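4-alpha-glucanotransferase (Aquifex aeolicus, PDB 1TZ7) is an amylomaltase, or D-enzyme, a carbohydrate-active enzyme built on a parallel eight-stranded beta/alpha barrel. Local coordinates at residues F84-E95 and V201-K211. Sequence-based numbering, arbitrary orientation.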
ATOM      1  N   PHE A  84      -1.681  -5.226  -9.813  1.00 28.46           N
ATOM      2  CA  PHE A  84      -2.237  -6.542  -9.506  1.00 29.01           C
ATOM      3  C   PHE A  84      -1.176  -7.492  -8.927  1.00 24.19           C
ATOM      4  O   PHE A  84      -1.459  -8.270  -8.020  1.00 25.71           O
ATOM      5  CB  PHE A  84      -2.859  -7.154 -10.764  1.00 25.84           C
ATOM      6  CG  PHE A  84      -4.149  -6.510 -11.171  1.00 32.56           C
ATOM      7  CD1 PHE A  84      -4.152  -5.302 -11.863  1.00 30.31           C
ATOM      8  CD2 PHE A  84      -5.371  -7.104 -10.856  1.00 27.83           C
ATOM      9  CE1 PHE A  84      -5.354  -4.698 -12.238  1.00 31.52           C
ATOM     10  CE2 PHE A  84      -6.573  -6.502 -11.230  1.00 29.46           C
ATOM     11  CZ  PHE A  84      -6.560  -5.299 -11.922  1.00 30.27           C
ATOM     12  N   ALA A  85       0.039  -7.410  -9.450  1.00 26.74           N
ATOM     13  CA  ALA A  85       1.083  -8.381  -9.123  1.00 26.83           C
ATOM     14  C   ALA A  85       1.601  -8.182  -7.692  1.00 24.68           C
ATOM     15  O   ALA A  85       1.398  -7.134  -7.089  1.00 24.97           O
ATOM     16  CB  ALA A  85       2.227  -8.274 -10.116  1.00 29.19           C
ATOM     17  N   GLY A  86       2.269  -9.205  -7.169  1.00 27.01           N
ATOM     18  CA  GLY A  86       2.955  -9.111  -5.900  1.00 28.07           C
ATOM     19  C   GLY A  86       4.447  -8.842  -6.064  1.00 28.67           C
ATOM     20  O   GLY A  86       5.024  -9.080  -7.126  1.00 26.12           O
ATOM     21  N   ASN A  87       5.063  -8.350  -4.995  1.00 27.47           N
ATOM     22  CA  ASN A  87       6.460  -7.916  -5.011  1.00 23.51           C
ATOM     23  C   ASN A  87       7.386  -9.070  -4.601  1.00 21.10           C
ATOM     24  O   ASN A  87       7.325  -9.546  -3.469  1.00 25.72           O
ATOM     25  CB  ASN A  87       6.629  -6.734  -4.037  1.00 27.87           C
ATOM     26  CG  ASN A  87       7.925  -5.978  -4.242  1.00 27.71           C
ATOM     27  OD1 ASN A  87       8.699  -6.266  -5.167  1.00 23.39           O
ATOM     28  ND2 ASN A  87       8.174  -4.999  -3.374  1.00 22.09           N
ATOM     29  N   TYR A  88       8.245  -9.512  -5.525  1.00 21.86           N
ATOM     30  CA  TYR A  88       8.979 -10.772  -5.346  1.00 23.13           C
ATOM     31  C   TYR A  88      10.035 -10.703  -4.224  1.00 27.48           C
ATOM     32  O   TYR A  88      10.447 -11.734  -3.697  1.00 21.33           O
ATOM     33  CB  TYR A  88       9.626 -11.229  -6.675  1.00 23.15           C
ATOM     34  CG  TYR A  88      10.887 -10.462  -7.091  1.00 26.19           C
ATOM     35  CD1 TYR A  88      12.149 -10.854  -6.639  1.00 25.04           C
ATOM     36  CD2 TYR A  88      10.809  -9.368  -7.954  1.00 32.44           C
ATOM     37  CE1 TYR A  88      13.303 -10.163  -7.025  1.00 29.52           C
ATOM     38  CE2 TYR A  88      11.955  -8.669  -8.346  1.00 24.01           C
ATOM     39  CZ  TYR A  88      13.197  -9.071  -7.879  1.00 33.39           C
ATOM     40  OH  TYR A  88      14.331  -8.386  -8.267  1.00 25.53           O
ATOM     41  N   VAL A  89      10.458  -9.489  -3.859  1.00 22.25           N
ATOM     42  CA  VAL A  89      11.448  -9.318  -2.782  1.00 22.91           C
ATOM     43  C   VAL A  89      10.844  -9.594  -1.393  1.00 23.81           C
ATOM     44  O   VAL A  89      11.574  -9.716  -0.406  1.00 26.43           O
ATOM     45  CB  VAL A  89      12.087  -7.894  -2.792  1.00 23.89           C
ATOM     46  CG1 VAL A  89      12.876  -7.675  -4.070  1.00 30.85           C
ATOM     47  CG2 VAL A  89      11.031  -6.816  -2.615  1.00 27.44           C
ATOM     48  N   LEU A  90       9.511  -9.694  -1.329  1.00 24.45           N
ATOM     49  CA  LEU A  90       8.818 -10.025  -0.079  1.00 27.52           C
ATOM     50  C   LEU A  90       8.679 -11.541   0.110  1.00 25.28           C
ATOM     51  O   LEU A  90       8.139 -11.995   1.110  1.00 25.24           O
ATOM     52  CB  LEU A  90       7.433  -9.385  -0.053  1.00 25.70           C
ATOM     53  CG  LEU A  90       7.376  -7.882  -0.326  1.00 32.20           C
ATOM     54  CD1 LEU A  90       5.938  -7.394  -0.278  1.00 29.42           C
ATOM     55  CD2 LEU A  90       8.231  -7.119   0.666  1.00 35.23           C
ATOM     56  N   ILE A  91       9.164 -12.312  -0.850  1.00 21.96           N
ATOM     57  CA  ILE A  91       9.053 -13.761  -0.779  1.00 25.69           C
ATOM     58  C   ILE A  91      10.040 -14.331   0.234  1.00 22.84           C
ATOM     59  O   ILE A  91      11.196 -13.907   0.300  1.00 25.69           O
ATOM     60  CB  ILE A  91       9.279 -14.391  -2.169  1.00 22.37           C
ATOM     61  CG1 ILE A  91       8.059 -14.139  -3.059  1.00 23.43           C
ATOM     62  CG2 ILE A  91       9.543 -15.894  -2.041  1.00 27.09           C
ATOM     63  CD1 ILE A  91       8.272 -14.491  -4.527  1.00 27.68           C
ATOM     64  N   ASP A  92       9.568 -15.287   1.026  1.00 23.79           N
ATOM     65  CA  ASP A  92      10.413 -16.005   1.970  1.00 22.96           C
ATOM     66  C   ASP A  92      11.180 -17.117   1.243  1.00 28.21           C
ATOM     67  O   ASP A  92      10.583 -18.082   0.781  1.00 22.50           O
ATOM     68  CB  ASP A  92       9.549 -16.608   3.087  1.00 31.26           C
ATOM     69  CG  ASP A  92      10.337 -17.510   4.017  1.00 36.39           C
ATOM     70  OD1 ASP A  92      11.558 -17.294   4.172  1.00 31.69           O
ATOM     71  OD2 ASP A  92       9.815 -18.458   4.637  1.00 37.75           O
ATOM     72  N   PRO A  93      12.504 -16.976   1.148  1.00 29.96           N
ATOM     73  CA  PRO A  93      13.332 -17.932   0.403  1.00 30.55           C
ATOM     74  C   PRO A  93      13.511 -19.271   1.129  1.00 30.03           C
ATOM     75  O   PRO A  93      13.962 -20.240   0.516  1.00 26.07           O
ATOM     76  CB  PRO A  93      14.679 -17.205   0.275  1.00 35.47           C
ATOM     77  CG  PRO A  93      14.723 -16.263   1.428  1.00 34.32           C
ATOM     78  CD  PRO A  93      13.309 -15.891   1.743  1.00 27.19           C
ATOM     79  N   GLU A  94      13.168 -19.318   2.415  1.00 28.38           N
ATOM     80  CA  GLU A  94      13.299 -20.551   3.196  1.00 32.60           C
ATOM     81  C   GLU A  94      12.243 -21.596   2.799  1.00 31.89           C
ATOM     82  O   GLU A  94      12.430 -22.788   3.035  1.00 30.66           O
ATOM     83  CB  GLU A  94      13.211 -20.254   4.699  1.00 33.96           C
ATOM     84  CG  GLU A  94      14.543 -19.849   5.320  1.00 48.21           C
ATOM     85  CD  GLU A  94      14.423 -19.467   6.786  1.00 59.89           C
ATOM     86  OE1 GLU A  94      15.385 -18.881   7.328  1.00 63.49           O
ATOM     87  OE2 GLU A  94      13.373 -19.755   7.394  1.00 52.52           O
ATOM     88  N   GLU A  95      11.141 -21.144   2.196  1.00 37.02           N
ATOM     89  CA  GLU A  95      10.150 -22.068   1.628  1.00 37.76           C
ATOM     90  C   GLU A  95      10.707 -22.771   0.400  1.00 39.38           C
ATOM     91  O   GLU A  95      10.395 -23.934   0.146  1.00 36.66           O
ATOM     92  CB  GLU A  95       8.853 -21.332   1.264  1.00 42.59           C
ATOM     93  CG  GLU A  95       7.623 -22.244   1.258  1.00 42.43           C
ATOM     94  CD  GLU A  95       6.488 -21.727   0.378  1.00 43.53           C
ATOM     95  OE1 GLU A  95       5.396 -22.329   0.413  1.00 46.81           O
ATOM     96  OE2 GLU A  95       6.688 -20.730  -0.346  1.00 37.61           O
ATOM     97  N   VAL A 201       6.958 -16.921 -10.357  1.00 25.06           N
ATOM     98  CA  VAL A 201       7.296 -15.955  -9.309  1.00 23.53           C
ATOM     99  C   VAL A 201       6.022 -15.444  -8.617  1.00 24.85           C
ATOM    100  O   VAL A 201       5.969 -15.339  -7.395  1.00 17.85           O
ATOM    101  CB  VAL A 201       8.105 -14.746  -9.882  1.00 23.81           C
ATOM    102  CG1 VAL A 201       8.192 -13.617  -8.861  1.00 27.26           C
ATOM    103  CG2 VAL A 201       9.496 -15.192 -10.297  1.00 25.64           C
ATOM    104  N   GLN A 202       5.003 -15.139  -9.412  1.00 22.53           N
ATOM    105  CA  GLN A 202       3.719 -14.693  -8.877  1.00 26.08           C
ATOM    106  C   GLN A 202       3.020 -15.814  -8.107  1.00 21.89           C
ATOM    107  O   GLN A 202       2.407 -15.577  -7.076  1.00 24.01           O
ATOM    108  CB  GLN A 202       2.820 -14.194 -10.006  1.00 23.87           C
ATOM    109  CG  GLN A 202       3.275 -12.882 -10.615  1.00 26.66           C
ATOM    110  CD  GLN A 202       3.486 -11.811  -9.577  1.00 26.63           C
ATOM    111  OE1 GLN A 202       2.563 -11.457  -8.859  1.00 25.02           O
ATOM    112  NE2 GLN A 202       4.705 -11.300  -9.487  1.00 23.60           N
ATOM    113  N   PHE A 203       3.122 -17.032  -8.624  1.00 20.96           N
ATOM    114  CA  PHE A 203       2.598 -18.217  -7.942  1.00 21.66           C
ATOM    115  C   PHE A 203       3.187 -18.327  -6.527  1.00 27.06           C
ATOM    116  O   PHE A 203       2.452 -18.453  -5.544  1.00 25.33           O
ATOM    117  CB  PHE A 203       2.936 -19.472  -8.757  1.00 22.10           C
ATOM    118  CG  PHE A 203       2.605 -20.769  -8.060  1.00 31.43           C
ATOM    119  CD1 PHE A 203       3.614 -21.564  -7.521  1.00 36.68           C
ATOM    120  CD2 PHE A 203       1.292 -21.206  -7.959  1.00 39.30           C
ATOM    121  CE1 PHE A 203       3.313 -22.768  -6.887  1.00 34.20           C
ATOM    122  CE2 PHE A 203       0.989 -22.414  -7.321  1.00 37.05           C
ATOM    123  CZ  PHE A 203       2.001 -23.187  -6.788  1.00 34.13           C
ATOM    124  N   VAL A 204       4.510 -18.265  -6.435  1.00 24.81           N
ATOM    125  CA  VAL A 204       5.194 -18.381  -5.153  1.00 22.74           C
ATOM    126  C   VAL A 204       4.727 -17.297  -4.187  1.00 22.89           C
ATOM    127  O   VAL A 204       4.511 -17.564  -3.010  1.00 22.17           O
ATOM    128  CB  VAL A 204       6.735 -18.287  -5.315  1.00 29.29           C
ATOM    129  CG1 VAL A 204       7.419 -18.196  -3.946  1.00 29.02           C
ATOM    130  CG2 VAL A 204       7.263 -19.487  -6.096  1.00 31.07           C
ATOM    131  N   PHE A 205       4.570 -16.073  -4.693  1.00 25.94           N
ATOM    132  CA  PHE A 205       4.187 -14.946  -3.846  1.00 26.64           C
ATOM    133  C   PHE A 205       2.778 -15.131  -3.293  1.00 30.08           C
ATOM    134  O   PHE A 205       2.548 -14.972  -2.097  1.00 25.30           O
ATOM    135  CB  PHE A 205       4.259 -13.624  -4.618  1.00 22.04           C
ATOM    136  CG  PHE A 205       3.763 -12.440  -3.828  1.00 21.38           C
ATOM    137  CD1 PHE A 205       4.653 -11.631  -3.129  1.00 19.75           C
ATOM    138  CD2 PHE A 205       2.403 -12.148  -3.766  1.00 24.42           C
ATOM    139  CE1 PHE A 205       4.198 -10.547  -2.390  1.00 30.74           C
ATOM    140  CE2 PHE A 205       1.946 -11.067  -3.031  1.00 25.99           C
ATOM    141  CZ  PHE A 205       2.847 -10.264  -2.342  1.00 31.94           C
ATOM    142  N   PHE A 206       1.840 -15.457  -4.177  1.00 25.66           N
ATOM    143  CA  PHE A 206       0.430 -15.473  -3.831  1.00 26.08           C
ATOM    144  C   PHE A 206       0.090 -16.675  -2.947  1.00 21.92           C
ATOM    145  O   PHE A 206      -0.816 -16.609  -2.124  1.00 24.57           O
ATOM    146  CB  PHE A 206      -0.434 -15.480  -5.102  1.00 25.92           C
ATOM    147  CG  PHE A 206      -0.758 -14.099  -5.624  1.00 34.00           C
ATOM    148  CD1 PHE A 206       0.158 -13.403  -6.413  1.00 25.36           C
ATOM    149  CD2 PHE A 206      -1.971 -13.496  -5.324  1.00 31.85           C
ATOM    150  CE1 PHE A 206      -0.138 -12.130  -6.891  1.00 29.35           C
ATOM    151  CE2 PHE A 206      -2.269 -12.225  -5.803  1.00 48.08           C
ATOM    152  CZ  PHE A 206      -1.348 -11.543  -6.585  1.00 32.11           C
ATOM    153  N   LYS A 207       0.827 -17.764  -3.122  1.00 24.62           N
ATOM    154  CA  LYS A 207       0.662 -18.942  -2.270  1.00 22.98           C
ATOM    155  C   LYS A 207       1.184 -18.672  -0.852  1.00 27.36           C
ATOM    156  O   LYS A 207       0.604 -19.131   0.124  1.00 24.66           O
ATOM    157  CB  LYS A 207       1.381 -20.158  -2.879  1.00 21.61           C
ATOM    158  CG  LYS A 207       0.433 -21.236  -3.429  1.00 42.75           C
ATOM    159  CD  LYS A 207      -0.543 -20.665  -4.478  1.00 46.72           C
ATOM    160  CE  LYS A 207      -1.982 -21.137  -4.234  1.00 59.80           C
ATOM    161  NZ  LYS A 207      -2.406 -22.173  -5.212  1.00 59.54           N
ATOM    162  N   GLN A 208       2.275 -17.919  -0.751  1.00 24.35           N
ATOM    163  CA  GLN A 208       2.807 -17.534   0.546  1.00 22.39           C
ATOM    164  C   GLN A 208       1.869 -16.540   1.259  1.00 20.98           C
ATOM    165  O   GLN A 208       1.702 -16.600   2.474  1.00 24.20           O
ATOM    166  CB  GLN A 208       4.206 -16.942   0.400  1.00 21.68           C
ATOM    167  CG  GLN A 208       5.292 -17.994   0.135  1.00 20.12           C
ATOM    168  CD  GLN A 208       6.701 -17.440   0.280  1.00 28.40           C
ATOM    169  OE1 GLN A 208       6.883 -16.268   0.593  1.00 21.34           O
ATOM    170  NE2 GLN A 208       7.696 -18.285   0.054  1.00 19.56           N
ATOM    171  N   TRP A 209       1.256 -15.640   0.500  1.00 24.97           N
ATOM    172  CA  TRP A 209       0.315 -14.700   1.081  1.00 25.93           C
ATOM    173  C   TRP A 209      -0.986 -15.392   1.498  1.00 24.95           C
ATOM    174  O   TRP A 209      -1.575 -15.048   2.514  1.00 25.57           O
ATOM    175  CB  TRP A 209      -0.002 -13.556   0.127  1.00 27.57           C
ATOM    176  CG  TRP A 209      -0.911 -12.576   0.755  1.00 28.21           C
ATOM    177  CD1 TRP A 209      -2.273 -12.522   0.635  1.00 32.16           C
ATOM    178  CD2 TRP A 209      -0.548 -11.526   1.653  1.00 24.74           C
ATOM    179  NE1 TRP A 209      -2.772 -11.491   1.389  1.00 28.30           N
ATOM    180  CE2 TRP A 209      -1.734 -10.860   2.023  1.00 23.57           C
ATOM    181  CE3 TRP A 209       0.669 -11.065   2.177  1.00 23.47           C
ATOM    182  CZ2 TRP A 209      -1.740  -9.769   2.891  1.00 25.09           C
ATOM    183  CZ3 TRP A 209       0.658  -9.982   3.039  1.00 29.81           C
ATOM    184  CH2 TRP A 209      -0.533  -9.346   3.385  1.00 31.03           C
ATOM    185  N   GLU A 210      -1.424 -16.358   0.697  1.00 25.85           N
ATOM    186  CA  GLU A 210      -2.627 -17.130   0.999  1.00 30.44           C
ATOM    187  C   GLU A 210      -2.470 -17.841   2.341  1.00 30.10           C
ATOM    188  O   GLU A 210      -3.389 -17.855   3.154  1.00 25.41           O
ATOM    189  CB  GLU A 210      -2.890 -18.154  -0.115  1.00 25.03           C
ATOM    190  CG  GLU A 210      -4.084 -19.069   0.132  1.00 28.99           C
ATOM    191  CD  GLU A 210      -4.311 -20.053  -1.007  1.00 49.48           C
ATOM    192  OE1 GLU A 210      -3.493 -20.982  -1.166  1.00 40.90           O
ATOM    193  OE2 GLU A 210      -5.306 -19.895  -1.741  1.00 54.49           O
ATOM    194  N   LYS A 211      -1.293 -18.420   2.563  1.00 25.71           N
ATOM    195  CA  LYS A 211      -0.992 -19.127   3.805  1.00 24.96           C
ATOM    196  C   LYS A 211      -0.955 -18.163   4.995  1.00 26.39           C
ATOM    197  O   LYS A 211      -1.461 -18.470   6.066  1.00 23.58           O
ATOM    198  CB  LYS A 211       0.356 -19.855   3.683  1.00 33.49           C
ATOM    199  CG  LYS A 211       0.492 -21.072   4.579  1.00 46.93           C
ATOM    200  CD  LYS A 211       1.878 -21.722   4.439  1.00 64.12           C
ATOM    201  CE  LYS A 211       1.947 -22.661   3.231  1.00 75.00           C
ATOM    202  NZ  LYS A 211       2.489 -21.981   2.021  1.00 80.51           N
TER
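Two glutamine amides of helix 192-218, Gln202 and Gln208, bind the backbone of the irregular segment 84-95 where it lies against the helix, and Phe205 packs between them. The Gln202 amide pairs with one residue in both senses: its OE1 accepts from Gly86 N (2.8 Å) in the carbonyl plane, on a lone pair, while NE2 gives a longer bond to Gly86 O (3.3 Å). A bend at chi2 (-53°) turns this amide back to the extended backbone at Gly86. Gln208 does the same at Asp92, OE1 taking Asp92 N (2.9 Å) and NE2 reaching Asp92 O (3.0 Å); NE2 also donates to Glu95 OE2 (2.7 Å), on the anti side, tilted 33° from the carboxylate plane. Three bonds thus fix the rotation of the Gln208 amide. Glu95 OE1 forms a salt bridge with Lys211 NZ (3.3 Å), whose hydrogen bond is weak. Between the amides, Gly86 CA sits 3.6 Å from the Phe205 ring centroid, 11° off the normal, a CH-pi contact. Ile91 CG2 meets Val204 CG1 at 3.7 Å. Tyr88, whose CB meets Val201 CG1, packs on Leu128 of helix 117-133. Such two-way amide-to-peptide pairing, as by one antiparallel-strand residue, joins segment to helix in the mainly helical region between barrel strands 60-62 and 222-227.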